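Local coordinates for ethanolamine utilization protein EutS (Streptococcus intermedius SK54 = ATCC 27335, PDB 6XPJ) that forms flat hexamers, probably a minor shell component of the choline-degrading bacterial microcompartment, and may lend that shell heterogeneity and flexibility, at residues C[67-72]-C[93-98]; C[25-30]-C[44-49]; C[56-61]-C[74-79]; C[20-25]-C[50-55]. The protein carries 1 engineered substitution. One frame throughout, in Å; residues are numbered along the deposited sequence.

Interaction 1: C[67-72]-C[93-98]. Engineered in segment 67-72: Ala67 (natural residue Lys).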
loop_
_atom_site.group_PDB
_atom_site.type_symbol
_atom_site.label_atom_id
_atom_site.label_comp_id
_atom_site.label_asym_id
_atom_site.label_seq_id
_atom_site.Cartn_x
_atom_site.Cartn_y
_atom_site.Cartn_z
ATOM N N ALA C 67 -6.761 14.931 26.316
ATOM C CA ALA C 67 -6.343 15.194 27.721
ATOM C C ALA C 67 -5.837 16.645 27.844
ATOM O O ALA C 67 -5.880 17.186 28.972
ATOM C CB ALA C 67 -5.297 14.226 28.180
ATOM N N ALA C 68 -5.335 17.243 26.754
ATOM C CA ALA C 68 -4.589 18.533 26.763
ATOM C C ALA C 68 -5.531 19.739 26.870
ATOM O O ALA C 68 -5.106 20.804 27.413
ATOM C CB ALA C 68 -3.742 18.640 25.514
ATOM N N ALA C 69 -6.725 19.649 26.294
ATOM C CA ALA C 69 -7.600 20.816 26.065
ATOM C C ALA C 69 -9.002 20.306 25.785
ATOM O O ALA C 69 -9.146 19.090 25.546
ATOM C CB ALA C 69 -7.079 21.617 24.894
ATOM N N ASN C 70 -9.973 21.214 25.795
ATOM C CA ASN C 70 -11.395 20.899 25.522
ATOM C C ASN C 70 -11.597 20.819 24.005
ATOM O O ASN C 70 -12.008 21.799 23.373
ATOM C CB ASN C 70 -12.322 21.938 26.136
ATOM C CG ASN C 70 -13.780 21.616 25.901
ATOM O OD1 ASN C 70 -14.123 20.489 25.540
ATOM N ND2 ASN C 70 -14.636 22.608 26.082
ATOM N N ILE C 71 -11.323 19.665 23.449
ATOM C CA ILE C 71 -11.474 19.412 21.997
ATOM C C ILE C 71 -12.447 18.242 21.854
ATOM O O ILE C 71 -12.678 17.486 22.830
ATOM C CB ILE C 71 -10.108 19.201 21.297
ATOM C CG1 ILE C 71 -9.304 18.048 21.896
ATOM C CG2 ILE C 71 -9.291 20.500 21.262
ATOM C CD1 ILE C 71 -9.508 16.736 21.223
ATOM N N ASP C 72 -13.026 18.119 20.669
ATOM C CA ASP C 72 -13.870 16.977 20.268
ATOM C C ASP C 72 -13.083 16.210 19.204
ATOM O O ASP C 72 -12.754 16.810 18.181
ATOM C CB ASP C 72 -15.199 17.483 19.716
ATOM C CG ASP C 72 -16.057 18.190 20.750
ATOM O OD1 ASP C 72 -16.123 17.700 21.876
ATOM O OD2 ASP C 72 -16.658 19.216 20.399
ATOM N N GLU C 93 -4.829 24.483 19.096
ATOM C CA GLU C 93 -3.361 24.705 19.113
ATOM C C GLU C 93 -2.723 24.041 20.342
ATOM O O GLU C 93 -1.609 23.459 20.216
ATOM C CB GLU C 93 -3.037 26.189 19.068
ATOM C CG GLU C 93 -3.430 26.826 17.777
ATOM C CD GLU C 93 -2.982 28.263 17.600
ATOM O OE1 GLU C 93 -3.173 28.779 16.494
ATOM O OE2 GLU C 93 -2.442 28.841 18.558
ATOM N N THR C 94 -3.319 24.172 21.542
ATOM C CA THR C 94 -2.778 23.568 22.777
ATOM C C THR C 94 -2.629 22.065 22.564
ATOM O O THR C 94 -1.578 21.501 22.889
ATOM C CB THR C 94 -3.653 23.871 24.000
ATOM O OG1 THR C 94 -3.550 25.285 24.185
ATOM C CG2 THR C 94 -3.222 23.114 25.238
ATOM N N SER C 95 -3.659 21.419 22.014
ATOM C CA SER C 95 -3.638 19.958 21.795
ATOM C C SER C 95 -2.527 19.593 20.797
ATOM O O SER C 95 -1.823 18.618 21.016
ATOM C CB SER C 95 -4.976 19.452 21.339
ATOM O OG SER C 95 -5.935 19.544 22.400
ATOM N N LEU C 96 -2.394 20.347 19.704
ATOM C CA LEU C 96 -1.338 20.058 18.709
ATOM C C LEU C 96 0.030 20.226 19.361
ATOM O O LEU C 96 0.906 19.399 19.133
ATOM C CB LEU C 96 -1.513 21.007 17.533
ATOM C CG LEU C 96 -2.707 20.721 16.637
ATOM C CD1 LEU C 96 -2.871 21.833 15.634
ATOM C CD2 LEU C 96 -2.546 19.378 15.925
ATOM N N GLU C 97 0.236 21.296 20.109
ATOM C CA GLU C 97 1.521 21.541 20.805
ATOM C C GLU C 97 1.817 20.380 21.755
ATOM O O GLU C 97 2.972 19.910 21.802
ATOM C CB GLU C 97 1.414 22.815 21.623
ATOM C CG GLU C 97 1.403 24.079 20.803
ATOM C CD GLU C 97 0.893 25.282 21.567
ATOM O OE1 GLU C 97 1.020 26.389 21.023
ATOM O OE2 GLU C 97 0.369 25.123 22.694
ATOM N N ASP C 98 0.816 19.920 22.501
ATOM C CA ASP C 98 1.059 18.854 23.499
ATOM C C ASP C 98 1.418 17.562 22.776
ATOM O O ASP C 98 2.310 16.824 23.238
ATOM C CB ASP C 98 -0.122 18.725 24.454
ATOM C CG ASP C 98 -0.155 19.865 25.474
ATOM O OD1 ASP C 98 0.600 20.840 25.319
ATOM O OD2 ASP C 98 -0.866 19.711 26.473
#
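In the circularly permuted BMC fold, the C-terminal end of helix 58-68 comes up against helix 89-105, and here Ala68, Ala69 and Ile71 meet Thr94, Ser95 and Asp98. The approach is close, 5.3 Å between Ala68 CA and Ser95 CA, because methyl groups face the longer helix at that point. Ala68 CB nestles against the Asp98 carboxylate, 3.2 Å from OD2, a tight carbon-oxygen contact, while the CG2 methyl of Thr94 lies 3.7 Å from Ala68 O. Ala69, where the chain leaves helical geometry, brings its CB to 3.4 Å from Ser95 OG. That hydroxyl also meets both branches of Ile71, with CG1 and CG2 each 3.7 Å away. Lying anti to the carbonyl carbon (chi1 -69°), Ser95 OG hydrogen-bonds Ala65 O, a turn before Ala68 and Ala69, so this oxygen, though touched by carbon of Ala69 and Ile71, is satisfied and joins the two helices. Asn70, centre of an inverse gamma turn, swings the chain from the helix toward strand 72-77. Toward the sheet, Ile71, Ser95 and Leu96 touch Phe85 of strand 82-87, and Leu96 also packs on Val27 of strand 11-28 and Leu114 of strand 110-116.

Interaction 2: C[25-30]-C[44-49]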
loop_
_atom_site.group_PDB
_atom_site.type_symbol
_atom_site.label_atom_id
_atom_site.label_comp_id
_atom_site.label_asym_id
_atom_site.label_seq_id
_atom_site.Cartn_x
_atom_site.Cartn_y
_atom_site.Cartn_z
ATOM N N ALA C 25 1.150 18.602 11.742
ATOM C CA ALA C 25 0.433 18.983 12.976
ATOM C C ALA C 25 -0.102 20.385 12.731
ATOM O O ALA C 25 0.654 21.373 12.827
ATOM C CB ALA C 25 1.351 18.898 14.159
ATOM N N HIS C 26 -1.335 20.453 12.279
ATOM C CA HIS C 26 -1.848 21.609 11.535
ATOM C C HIS C 26 -3.186 22.051 12.089
ATOM O O HIS C 26 -4.066 21.184 12.346
ATOM C CB HIS C 26 -1.973 21.252 10.050
ATOM C CG HIS C 26 -2.296 22.432 9.196
ATOM N ND1 HIS C 26 -1.339 23.207 8.595
ATOM C CD2 HIS C 26 -3.502 22.972 8.854
ATOM C CE1 HIS C 26 -1.934 24.177 7.912
ATOM N NE2 HIS C 26 -3.271 24.056 8.051
ATOM N N VAL C 27 -3.371 23.355 12.178
ATOM C CA VAL C 27 -4.702 23.926 12.506
ATOM C C VAL C 27 -5.230 24.717 11.316
ATOM O O VAL C 27 -4.530 25.597 10.801
ATOM C CB VAL C 27 -4.685 24.780 13.785
ATOM C CG1 VAL C 27 -3.602 25.852 13.807
ATOM C CG2 VAL C 27 -6.042 25.406 14.046
ATOM N N ILE C 28 -6.451 24.381 10.916
ATOM C CA ILE C 28 -7.273 25.239 10.030
ATOM C C ILE C 28 -8.114 26.096 10.955
ATOM O O ILE C 28 -8.987 25.556 11.631
ATOM C CB ILE C 28 -8.116 24.416 9.040
ATOM C CG1 ILE C 28 -7.274 23.377 8.302
ATOM C CG2 ILE C 28 -8.835 25.377 8.096
ATOM C CD1 ILE C 28 -8.068 22.497 7.365
ATOM N N ALA C 29 -7.843 27.405 11.001
ATOM C CA ALA C 29 -8.416 28.261 12.069
ATOM C C ALA C 29 -9.912 28.430 11.839
ATOM O O ALA C 29 -10.675 28.434 12.811
ATOM C CB ALA C 29 -7.739 29.604 12.076
ATOM N N ALA C 30 -10.310 28.615 10.585
ATOM C CA ALA C 30 -11.693 28.960 10.216
ATOM C C ALA C 30 -12.055 28.186 8.955
ATOM O O ALA C 30 -12.112 28.750 7.862
ATOM C CB ALA C 30 -11.790 30.452 10.018
ATOM N N GLU C 44 -18.341 24.898 13.311
ATOM C CA GLU C 44 -17.880 25.873 14.325
ATOM C C GLU C 44 -16.460 25.476 14.700
ATOM O O GLU C 44 -16.199 24.270 14.778
ATOM C CB GLU C 44 -18.726 25.795 15.603
ATOM C CG GLU C 44 -20.183 26.167 15.412
ATOM C CD GLU C 44 -20.417 27.637 15.117
ATOM O OE1 GLU C 44 -19.576 28.458 15.558
ATOM O OE2 GLU C 44 -21.434 27.957 14.444
ATOM N N GLY C 45 -15.615 26.468 14.940
ATOM C CA GLY C 45 -14.313 26.229 15.553
ATOM C C GLY C 45 -13.274 25.830 14.524
ATOM O O GLY C 45 -13.558 25.691 13.322
ATOM N N ALA C 46 -12.068 25.650 15.020
ATOM C CA ALA C 46 -10.905 25.237 14.238
ATOM C C ALA C 46 -10.888 23.711 14.132
ATOM O O ALA C 46 -11.581 22.983 14.916
ATOM C CB ALA C 46 -9.665 25.755 14.901
ATOM N N ILE C 47 -10.120 23.238 13.159
ATOM C CA ILE C 47 -9.850 21.789 12.974
ATOM C C ILE C 47 -8.351 21.576 13.122
ATOM O O ILE C 47 -7.573 22.293 12.457
ATOM C CB ILE C 47 -10.373 21.313 11.609
ATOM C CG1 ILE C 47 -11.906 21.346 11.613
ATOM C CG2 ILE C 47 -9.796 19.949 11.242
ATOM C CD1 ILE C 47 -12.568 20.346 12.481
ATOM N N GLY C 48 -7.984 20.574 13.911
ATOM C CA GLY C 48 -6.602 20.083 14.012
ATOM C C GLY C 48 -6.433 18.813 13.217
ATOM O O GLY C 48 -7.333 17.943 13.274
ATOM N N VAL C 49 -5.329 18.691 12.482
ATOM C CA VAL C 49 -5.009 17.560 11.577
ATOM C C VAL C 49 -3.600 17.076 11.890
ATOM O O VAL C 49 -2.663 17.892 11.871
ATOM C CB VAL C 49 -5.121 17.967 10.104
ATOM C CG1 VAL C 49 -5.048 16.721 9.232
ATOM C CG2 VAL C 49 -6.392 18.768 9.828
#
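His26 and Val49 stand side by side on the same face of the sheet as a hydrogen-bonded antiparallel pair, and Ile28 with Ile47 repeats the pattern two residues on. Each partner is met mostly through its backbone: His26 CB lies 3.9 Å from Val49 O. The imidazole, its CG anti to the backbone N (chi1 -172°), turns an edge to Ile28 CG1, which lies in the ring plane. Both ring nitrogens are bonded to the C-terminal strand and tail, ND1 to Thr115 OG1 and NE2 to Ser117 OG, which fixes the rotation of the ring. Ile47 starts from this face too, but the rest of its side chain leads off from strand 25-28. In the BMC sheet, segments 25-28 and 46-49 of neighbouring strands 11-28 and 46-53 run antiparallel at 163°, and four backbone bonds tie them here, from Val49 N to His26 O at 2.8 Å up to Ile47 N to Ile28 O at 3.0 Å. Val27 points to the opposite face, where its CG2 meets Ala46 CB at 3.7 Å and helix 89-105 covers it through Val92 and Leu96. Across from Val27 lies Gly48, whose CA approaches His26 O at 3.2 Å in a CA-H...O contact. A neighbouring subunit packs on the His26 face, bringing Tyr102 to His26, Asp63 to Ile28 and Glu56 to Val49.

Interaction 3: C[56-61]-C[74-79]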
loop_
_atom_site.group_PDB
_atom_site.type_symbol
_atom_site.label_atom_id
_atom_site.label_comp_id
_atom_site.label_asym_id
_atom_site.label_seq_id
_atom_site.Cartn_x
_atom_site.Cartn_y
_atom_site.Cartn_z
ATOM N N GLU C 56 -0.205 3.217 14.050
ATOM C CA GLU C 56 -0.809 2.838 15.344
ATOM C C GLU C 56 -0.646 3.967 16.359
ATOM O O GLU C 56 -1.389 3.958 17.370
ATOM C CB GLU C 56 -0.177 1.551 15.894
ATOM C CG GLU C 56 -0.402 0.318 15.050
ATOM C CD GLU C 56 0.589 0.084 13.917
ATOM O OE1 GLU C 56 1.438 1.016 13.584
ATOM O OE2 GLU C 56 0.537 -1.011 13.340
ATOM N N THR C 57 0.276 4.913 16.163
ATOM C CA THR C 57 0.462 6.014 17.137
ATOM C C THR C 57 -0.705 7.008 17.045
ATOM O O THR C 57 -0.782 7.863 17.934
ATOM C CB THR C 57 1.773 6.771 16.957
ATOM O OG1 THR C 57 1.836 7.401 15.665
ATOM C CG2 THR C 57 2.974 5.887 17.173
ATOM N N ALA C 58 -1.616 6.867 16.084
ATOM C CA ALA C 58 -2.798 7.757 16.047
ATOM C C ALA C 58 -3.554 7.720 17.383
ATOM O O ALA C 58 -3.969 8.796 17.886
ATOM C CB ALA C 58 -3.692 7.365 14.902
ATOM N N ILE C 59 -3.751 6.548 17.971
ATOM C CA ILE C 59 -4.523 6.472 19.245
ATOM C C ILE C 59 -3.771 7.201 20.377
ATOM O O ILE C 59 -4.423 7.825 21.217
ATOM C CB ILE C 59 -4.858 5.018 19.597
ATOM C CG1 ILE C 59 -5.900 4.933 20.711
ATOM C CG2 ILE C 59 -3.623 4.253 19.977
ATOM C CD1 ILE C 59 -7.260 5.484 20.315
ATOM N N ILE C 60 -2.443 7.189 20.369
ATOM C CA ILE C 60 -1.645 7.870 21.408
ATOM C C ILE C 60 -1.836 9.377 21.246
ATOM O O ILE C 60 -2.048 10.083 22.240
ATOM C CB ILE C 60 -0.161 7.487 21.260
ATOM C CG1 ILE C 60 0.056 5.997 21.423
ATOM C CG2 ILE C 60 0.689 8.291 22.226
ATOM C CD1 ILE C 60 1.459 5.542 21.033
ATOM N N ALA C 61 -1.775 9.877 20.018
ATOM C CA ALA C 61 -1.930 11.320 19.725
ATOM C C ALA C 61 -3.341 11.768 20.071
ATOM O O ALA C 61 -3.486 12.831 20.676
ATOM C CB ALA C 61 -1.593 11.638 18.297
ATOM N N CYS C 74 -12.681 14.078 16.081
ATOM C CA CYS C 74 -13.482 13.844 14.849
ATOM C C CYS C 74 -13.265 12.382 14.443
ATOM O O CYS C 74 -14.242 11.631 14.274
ATOM C CB CYS C 74 -13.091 14.777 13.709
ATOM S SG CYS C 74 -13.147 16.543 14.112
ATOM N N PHE C 75 -12.010 11.959 14.311
ATOM C CA PHE C 75 -11.707 10.533 14.090
ATOM C C PHE C 75 -10.273 10.254 14.523
ATOM O O PHE C 75 -9.430 11.154 14.605
ATOM C CB PHE C 75 -11.978 10.144 12.635
ATOM C CG PHE C 75 -11.042 10.812 11.671
ATOM C CD1 PHE C 75 -9.742 10.364 11.529
ATOM C CD2 PHE C 75 -11.456 11.886 10.897
ATOM C CE1 PHE C 75 -8.858 11.004 10.675
ATOM C CE2 PHE C 75 -10.583 12.506 10.027
ATOM C CZ PHE C 75 -9.279 12.064 9.921
ATOM N N VAL C 76 -10.051 8.981 14.799
ATOM C CA VAL C 76 -8.744 8.364 15.138
ATOM C C VAL C 76 -8.592 7.233 14.150
ATOM O O VAL C 76 -9.400 6.294 14.196
ATOM C CB VAL C 76 -8.704 7.816 16.567
ATOM C CG1 VAL C 76 -7.307 7.289 16.882
ATOM C CG2 VAL C 76 -9.132 8.867 17.568
ATOM N N ASP C 77 -7.632 7.307 13.260
ATOM C CA ASP C 77 -7.537 6.338 12.158
ATOM C C ASP C 77 -6.196 5.614 12.235
ATOM O O ASP C 77 -5.159 6.161 11.791
ATOM C CB ASP C 77 -7.780 7.017 10.812
ATOM C CG ASP C 77 -8.015 6.024 9.706
ATOM O OD1 ASP C 77 -7.415 4.926 9.801
ATOM O OD2 ASP C 77 -8.773 6.333 8.741
ATOM N N ARG C 78 -6.210 4.414 12.800
ATOM C CA ARG C 78 -4.994 3.572 12.878
ATOM C C ARG C 78 -4.662 2.955 11.519
ATOM O O ARG C 78 -3.585 2.332 11.411
ATOM C CB ARG C 78 -5.192 2.473 13.930
ATOM C CG ARG C 78 -6.159 1.378 13.542
ATOM C CD ARG C 78 -6.178 0.320 14.618
ATOM N NE ARG C 78 -7.063 -0.796 14.310
ATOM C CZ ARG C 78 -6.734 -1.861 13.582
ATOM N NH1 ARG C 78 -5.555 -1.941 12.993
ATOM N NH2 ARG C 78 -7.610 -2.842 13.430
ATOM N N PHE C 79 -5.531 3.025 10.524
ATOM C CA PHE C 79 -5.283 2.432 9.194
ATOM C C PHE C 79 -4.472 3.424 8.358
ATOM O O PHE C 79 -3.664 3.010 7.508
ATOM C CB PHE C 79 -6.606 2.057 8.520
ATOM C CG PHE C 79 -7.425 1.153 9.386
ATOM C CD1 PHE C 79 -7.165 -0.210 9.422
ATOM C CD2 PHE C 79 -8.382 1.677 10.237
ATOM C CE1 PHE C 79 -7.887 -1.024 10.276
ATOM C CE2 PHE C 79 -9.122 0.854 11.067
ATOM C CZ PHE C 79 -8.854 -0.495 11.096
#
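A single methyl of Val76 carries much of the touch with helix 58-68: CG1 lies against the helix backbone as well as against side chains. It comes within 3.7 Å of Ile59 CA and 3.8 Å of Ala58 O, and sits 4.1 Å from Ala58 CB. Placed anti to the backbone N (chi1 -176°), this branch is directed at Ala58 and Ile59 of the helix, and Ile59 CD1 meets it at 3.9 Å. The small Ala58 faces the strand directly and lays its CB 3.6 Å from Asp77 O, so helix and strand end come together over a methyl and a carbonyl. Just beyond, the chain turns: Asp77 OD1 accepts from Phe79 N at 2.8 Å in an Asx turn and from Thr80 N as well. The Phe79 ring then places CZ over one face of the Arg78 guanidinium, 3.4 Å above its plane and offset toward the rim. Outside this contact, the guanidinium forms a salt bridge with Asp77 of a neighbouring subunit and a cation-pi contact with Phe75 of that same subunit, while Asp77 here pairs with Arg78 of a third subunit. Within the subunit the contact joins the start of helix 58-68 to strand 72-77, at the edge of the chain's own sheet. Ala58 also touches Val83 of strand 82-87, and Ala61 touches Leu52 of strand 46-53 and Ile99 and Phe103 of helix 89-105.

Interaction 4: C[20-25]-C[50-55]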
loop_
_atom_site.group_PDB
_atom_site.type_symbol
_atom_site.label_atom_id
_atom_site.label_comp_id
_atom_site.label_asym_id
_atom_site.label_seq_id
_atom_site.Cartn_x
_atom_site.Cartn_y
_atom_site.Cartn_z
ATOM N N LYS C 20 9.459 6.785 12.420
ATOM C CA LYS C 20 8.905 7.302 13.681
ATOM C C LYS C 20 8.853 8.800 13.520
ATOM O O LYS C 20 9.843 9.465 13.776
ATOM C CB LYS C 20 9.725 6.807 14.866
ATOM C CG LYS C 20 9.620 5.313 15.077
ATOM C CD LYS C 20 10.650 4.783 16.069
ATOM C CE LYS C 20 12.052 4.873 15.488
ATOM N NZ LYS C 20 12.993 3.873 16.056
ATOM N N GLN C 21 7.705 9.320 13.093
ATOM C CA GLN C 21 7.654 10.731 12.649
ATOM C C GLN C 21 6.229 11.257 12.759
ATOM O O GLN C 21 5.287 10.533 12.409
ATOM C CB GLN C 21 8.130 10.785 11.190
ATOM C CG GLN C 21 8.069 12.146 10.546
ATOM C CD GLN C 21 8.906 12.161 9.288
ATOM O OE1 GLN C 21 10.109 11.917 9.318
ATOM N NE2 GLN C 21 8.261 12.488 8.187
ATOM N N ILE C 22 6.101 12.525 13.132
ATOM C CA ILE C 22 4.892 13.339 12.845
ATOM C C ILE C 22 5.231 14.233 11.664
ATOM O O ILE C 22 6.180 15.042 11.752
ATOM C CB ILE C 22 4.436 14.144 14.065
ATOM C CG1 ILE C 22 4.019 13.195 15.190
ATOM C CG2 ILE C 22 3.332 15.106 13.646
ATOM C CD1 ILE C 22 3.452 13.863 16.419
ATOM N N THR C 23 4.476 14.084 10.569
ATOM C CA THR C 23 4.745 14.800 9.303
ATOM C C THR C 23 3.801 15.996 9.152
ATOM O O THR C 23 4.029 16.854 8.276
ATOM C CB THR C 23 4.664 13.850 8.104
ATOM O OG1 THR C 23 5.378 12.644 8.411
ATOM C CG2 THR C 23 5.247 14.491 6.872
ATOM N N LEU C 24 2.766 16.076 9.968
ATOM C CA LEU C 24 1.790 17.177 9.885
ATOM C C LEU C 24 1.191 17.361 11.268
ATOM O O LEU C 24 0.742 16.380 11.874
ATOM C CB LEU C 24 0.694 16.845 8.864
ATOM C CG LEU C 24 -0.318 17.967 8.646
ATOM C CD1 LEU C 24 0.325 19.109 7.894
ATOM C CD2 LEU C 24 -1.527 17.438 7.909
ATOM N N ALA C 25 1.150 18.602 11.742
ATOM C CA ALA C 25 0.433 18.983 12.976
ATOM C C ALA C 25 -0.102 20.385 12.731
ATOM O O ALA C 25 0.654 21.373 12.827
ATOM C CB ALA C 25 1.351 18.898 14.159
ATOM N N VAL C 50 -3.477 15.784 12.153
ATOM C CA VAL C 50 -2.179 15.154 12.494
ATOM C C VAL C 50 -1.932 13.966 11.570
ATOM O O VAL C 50 -2.823 13.129 11.373
ATOM C CB VAL C 50 -2.110 14.746 13.972
ATOM C CG1 VAL C 50 -0.687 14.408 14.336
ATOM C CG2 VAL C 50 -2.657 15.846 14.879
ATOM N N SER C 51 -0.716 13.894 11.052
ATOM C CA SER C 51 -0.176 12.753 10.276
ATOM C C SER C 51 0.951 12.095 11.056
ATOM O O SER C 51 1.932 12.816 11.393
ATOM C CB SER C 51 0.370 13.240 8.970
ATOM O OG SER C 51 0.843 12.119 8.210
ATOM N N LEU C 52 0.816 10.810 11.348
ATOM C CA LEU C 52 1.788 10.071 12.192
ATOM C C LEU C 52 2.254 8.798 11.506
ATOM O O LEU C 52 1.510 8.161 10.755
ATOM C CB LEU C 52 1.161 9.703 13.532
ATOM C CG LEU C 52 0.527 10.841 14.307
ATOM C CD1 LEU C 52 -0.991 10.839 14.153
ATOM C CD2 LEU C 52 0.956 10.824 15.763
ATOM N N THR C 53 3.466 8.381 11.858
ATOM C CA THR C 53 4.070 7.106 11.429
ATOM C C THR C 53 4.836 6.601 12.641
ATOM O O THR C 53 5.555 7.394 13.263
ATOM C CB THR C 53 5.014 7.328 10.235
ATOM O OG1 THR C 53 4.316 8.097 9.233
ATOM C CG2 THR C 53 5.557 6.008 9.740
ATOM N N PRO C 54 4.709 5.326 13.054
ATOM C CA PRO C 54 3.801 4.351 12.451
ATOM C C PRO C 54 2.331 4.651 12.782
ATOM O O PRO C 54 2.024 5.423 13.690
ATOM C CB PRO C 54 4.236 3.026 13.084
ATOM C CG PRO C 54 4.761 3.439 14.437
ATOM C CD PRO C 54 5.429 4.774 14.211
ATOM N N ASN C 55 1.450 4.086 11.984
ATOM C CA ASN C 55 0.036 4.518 11.984
ATOM C C ASN C 55 -0.663 4.219 13.310
ATOM O O ASN C 55 -1.606 4.929 13.641
ATOM C CB ASN C 55 -0.706 3.862 10.845
ATOM C CG ASN C 55 -0.282 4.407 9.494
ATOM O OD1 ASN C 55 0.395 5.425 9.417
ATOM N ND2 ASN C 55 -0.766 3.774 8.431
HETATM O O HOH W 1 3.641 10.869 9.359
#
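Ile22 and Leu52 run alongside each other in the same direction, in an antiparallel pairing of strands 11-28 and 46-53 that a beta bulge interrupts at Thr23. Thr23 N and Leu24 O both bond to Ser51, the first to its O and the second from its N, each at 3.0 Å, so the register slips by one residue. Ile22, its CG1 anti to the carbonyl carbon (chi1 -63°), sets that branch 3.9 Å from Leu52 CD2, while its CG2 meets Val50 CG1 at 4.1 Å. This apolar face is covered by Ile99 and Phe103 of helix 89-105. The opposite face is polar near the bulge. Gln21 rises from the sheet extended through chi1 and chi2, and the turn of its amide lets NE2 donate to Thr23 OG1 at 2.9 Å, the acceptor lying in the amide plane. Ser51 OG, anti to its own backbone N (chi1 -178°), also bonds Glu56 of a neighbouring subunit. Leu24 CB packs on Ser51 CB at 3.6 Å, and Leu24 N, buried here, has no partner in the model. A single water ties the polar face together, 2.7 Å from Thr23 OG1 and 2.9 Å from Thr53 OG1, and donating to Ser51 OG.

Interactions 2 and 4 are consecutive lengths of one strand pairing: they share Ala25, their centres lie about 17 Å apart, and Val49 CG1 touches Leu24 CD2 across the join at 3.8 Å. Leu96, on the helix 89-105 segment of interaction 1, touches both, setting CD1 3.6 Å from His26 O and CD2 3.7 Å from Val50 CG2. Interactions 1 and 3 use opposite ends of helix 58-68, with centres about 15 Å apart. Interaction 3 lies about 10 Å from interaction 4, centre to centre, and Ala61 CB meets Leu52 CD2 at 3.7 Å. Interactions 2, 3 and 4 all touch the same neighbouring subunit.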